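PDB 6K0P: alpha-1,3-glucanase from Paenibacillus glycanilyticus, which probably hydrolyses the alpha-1,3-glycosidic linkages of alpha-1,3-glucan, as a catalytic domain of glycoside hydrolase family 87. Local coordinates for residues A[437-442]-A[462-467]. The protein carries 1 engineered substitution. Residues are numbered along the deposited sequence; the frame is centred on the assembly and turned at random.
Sequences ATLDRT and FGAIWI
Behind Ala464 and Ile465, which meet Leu439 and Thr442, two rings of 462-467 pack on each other: Phe462 directs an edge at one face of the Trp466 indole, CE1 standing 3.5 Å above the indole plane near its rim, while Trp466 CD2 lies in the plane of the phenyl ring. Tyr410 meets both rings, and Trp466 also stacks on Tyr468. Trp466 NE1 hydrogen-bonds to Gln495 OE1; Tyr468 and Gln495 both line a glycan pocket, which is consistent with a second-shell place for Trp466 behind that pocket.

Across the contact itself, Leu439 reaches over with one branch. Its CD1 lies 3.7 Å from Ile465 CG1, the two side chains crossing at about a right angle, and 4.3 Å from Ala464 CB. The same methyl passes 3.8 Å from Ala464 O. Ile413 packs on Leu439, and Ile415, Ile479 and Leu492 pack on Ile465, continuing the apolar interior. Thr442 makes the other touch: its OG1, set between the backbone N and carbonyl carbon by a chi1 of 65°, comes within 3.1 Å of Ala464 CB, a close van der Waals contact. Farther along, a water sits within hydrogen-bonding distance of two backbone carbonyl oxygens, 2.9 Å from Thr442 O and 2.7 Å from Phe462 O.

Strands 437-446 and 465-469 belong to different faces of one coil of the parallel beta-helix, as in pectate-lyase-like domains, so side chains rather than paired backbones join them across the core. The direct meeting is therefore van der Waals contact, with direct polar bonding absent between the segments and the water lying beside the buried aliphatic cluster.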
loop_
_atom_site.group_PDB
_atom_site.type_symbol
_atom_site.label_atom_id
_atom_site.label_comp_id
_atom_site.label_asym_id
_atom_site.label_seq_id
_atom_site.Cartn_x
_atom_site.Cartn_y
_atom_site.Cartn_z
ATOM N N ALA A 437 -11.832 -1.382 10.743
ATOM C CA ALA A 437 -11.301 -1.061 9.429
ATOM C C ALA A 437 -12.245 -0.104 8.724
ATOM O O ALA A 437 -13.465 -0.232 8.835
ATOM C CB ALA A 437 -11.117 -2.329 8.582
ATOM N N THR A 438 -11.678 0.864 8.017
ATOM C CA THR A 438 -12.447 1.709 7.115
ATOM C C THR A 438 -11.902 1.488 5.720
ATOM O O THR A 438 -10.687 1.559 5.517
ATOM C CB THR A 438 -12.348 3.184 7.510
ATOM O OG1 THR A 438 -12.854 3.332 8.846
ATOM C CG2 THR A 438 -13.166 4.052 6.557
ATOM N N LEU A 439 -12.790 1.179 4.774
ATOM C CA LEU A 439 -12.403 0.880 3.397
ATOM C C LEU A 439 -13.200 1.805 2.490
ATOM O O LEU A 439 -14.428 1.679 2.394
ATOM C CB LEU A 439 -12.674 -0.583 3.044
ATOM C CG LEU A 439 -11.987 -1.619 3.935
ATOM C CD1 LEU A 439 -12.498 -3.015 3.604
ATOM C CD2 LEU A 439 -10.468 -1.565 3.796
ATOM N N ASP A 440 -12.507 2.735 1.828
ATOM C CA ASP A 440 -13.145 3.755 1.001
ATOM C C ASP A 440 -12.846 3.474 -0.461
ATOM O O ASP A 440 -11.679 3.421 -0.861
ATOM C CB ASP A 440 -12.617 5.148 1.347
ATOM C CG ASP A 440 -13.074 5.636 2.705
ATOM O OD1 ASP A 440 -13.977 5.002 3.290
ATOM O OD2 ASP A 440 -12.529 6.664 3.178
ATOM N N ARG A 441 -13.893 3.300 -1.260
ATOM C CA ARG A 441 -13.727 3.165 -2.707
ATOM C C ARG A 441 -12.784 2.011 -3.059
ATOM O O ARG A 441 -11.851 2.161 -3.859
ATOM C CB ARG A 441 -13.277 4.486 -3.351
ATOM C CG ARG A 441 -14.248 5.658 -3.127
ATOM C CD ARG A 441 -13.662 7.022 -3.564
ATOM N NE ARG A 441 -12.373 7.251 -2.916
ATOM C CZ ARG A 441 -12.219 7.753 -1.694
ATOM N NH1 ARG A 441 -13.274 8.126 -0.976
ATOM N NH2 ARG A 441 -11.000 7.875 -1.181
ATOM N N THR A 442 -13.035 0.848 -2.456
ATOM C CA THR A 442 -12.246 -0.354 -2.711
ATOM C C THR A 442 -13.025 -1.379 -3.537
ATOM O O THR A 442 -14.254 -1.312 -3.668
ATOM C CB THR A 442 -11.712 -0.981 -1.415
ATOM O OG1 THR A 442 -12.810 -1.450 -0.619
ATOM C CG2 THR A 442 -10.899 0.046 -0.625
ATOM N N PHE A 462 -14.816 -7.270 -7.978
ATOM C CA PHE A 462 -14.386 -7.536 -6.611
ATOM C C PHE A 462 -14.979 -6.560 -5.611
ATOM O O PHE A 462 -14.995 -5.348 -5.844
ATOM C CB PHE A 462 -12.857 -7.618 -6.555
ATOM C CG PHE A 462 -12.368 -8.831 -7.240
ATOM C CD1 PHE A 462 -12.314 -10.034 -6.558
ATOM C CD2 PHE A 462 -12.118 -8.819 -8.608
ATOM C CE1 PHE A 462 -11.951 -11.199 -7.207
ATOM C CE2 PHE A 462 -11.750 -9.975 -9.265
ATOM C CZ PHE A 462 -11.674 -11.171 -8.571
ATOM N N GLY A 463 -15.491 -7.110 -4.503
ATOM C CA GLY A 463 -16.024 -6.316 -3.421
ATOM C C GLY A 463 -14.928 -5.741 -2.545
ATOM O O GLY A 463 -13.741 -6.032 -2.706
ATOM N N ALA A 464 -15.355 -4.909 -1.590
ATOM C CA ALA A 464 -14.413 -4.304 -0.650
ATOM C C ALA A 464 -13.695 -5.361 0.175
ATOM O O ALA A 464 -12.497 -5.227 0.467
ATOM C CB ALA A 464 -15.137 -3.321 0.270
ATOM N N ILE A 465 -14.415 -6.407 0.586
ATOM C CA ILE A 465 -13.825 -7.568 1.240
ATOM C C ILE A 465 -14.248 -8.795 0.457
ATOM O O ILE A 465 -15.447 -9.002 0.211
ATOM C CB ILE A 465 -14.248 -7.702 2.717
ATOM C CG1 ILE A 465 -13.907 -6.424 3.487
ATOM C CG2 ILE A 465 -13.564 -8.930 3.361
ATOM C CD1 ILE A 465 -14.246 -6.481 4.981
ATOM N N TRP A 466 -13.268 -9.593 0.051
ATOM C CA TRP A 466 -13.488 -10.831 -0.682
ATOM C C TRP A 466 -13.128 -11.986 0.235
ATOM O O TRP A 466 -11.980 -12.092 0.685
ATOM C CB TRP A 466 -12.609 -10.841 -1.932
ATOM C CG TRP A 466 -12.759 -12.013 -2.866
ATOM C CD1 TRP A 466 -13.888 -12.747 -3.123
ATOM C CD2 TRP A 466 -11.733 -12.554 -3.701
ATOM N NE1 TRP A 466 -13.615 -13.715 -4.059
ATOM C CE2 TRP A 466 -12.298 -13.615 -4.433
ATOM C CE3 TRP A 466 -10.383 -12.240 -3.895
ATOM C CZ2 TRP A 466 -11.556 -14.368 -5.349
ATOM C CZ3 TRP A 466 -9.645 -12.983 -4.802
ATOM C CH2 TRP A 466 -10.231 -14.037 -5.514
ATOM N N ILE A 467 -14.112 -12.831 0.525
ATOM C CA ILE A 467 -13.921 -14.042 1.313
ATOM C C ILE A 467 -13.969 -15.195 0.322
ATOM O O ILE A 467 -15.049 -15.549 -0.172
ATOM C CB ILE A 467 -14.990 -14.194 2.399
ATOM C CG1 ILE A 467 -15.073 -12.940 3.292
ATOM C CG2 ILE A 467 -14.683 -15.435 3.244
ATOM C CD1 ILE A 467 -16.084 -11.876 2.816
HETATM O O HOH W 1 -16.261 -3.258 -4.599
#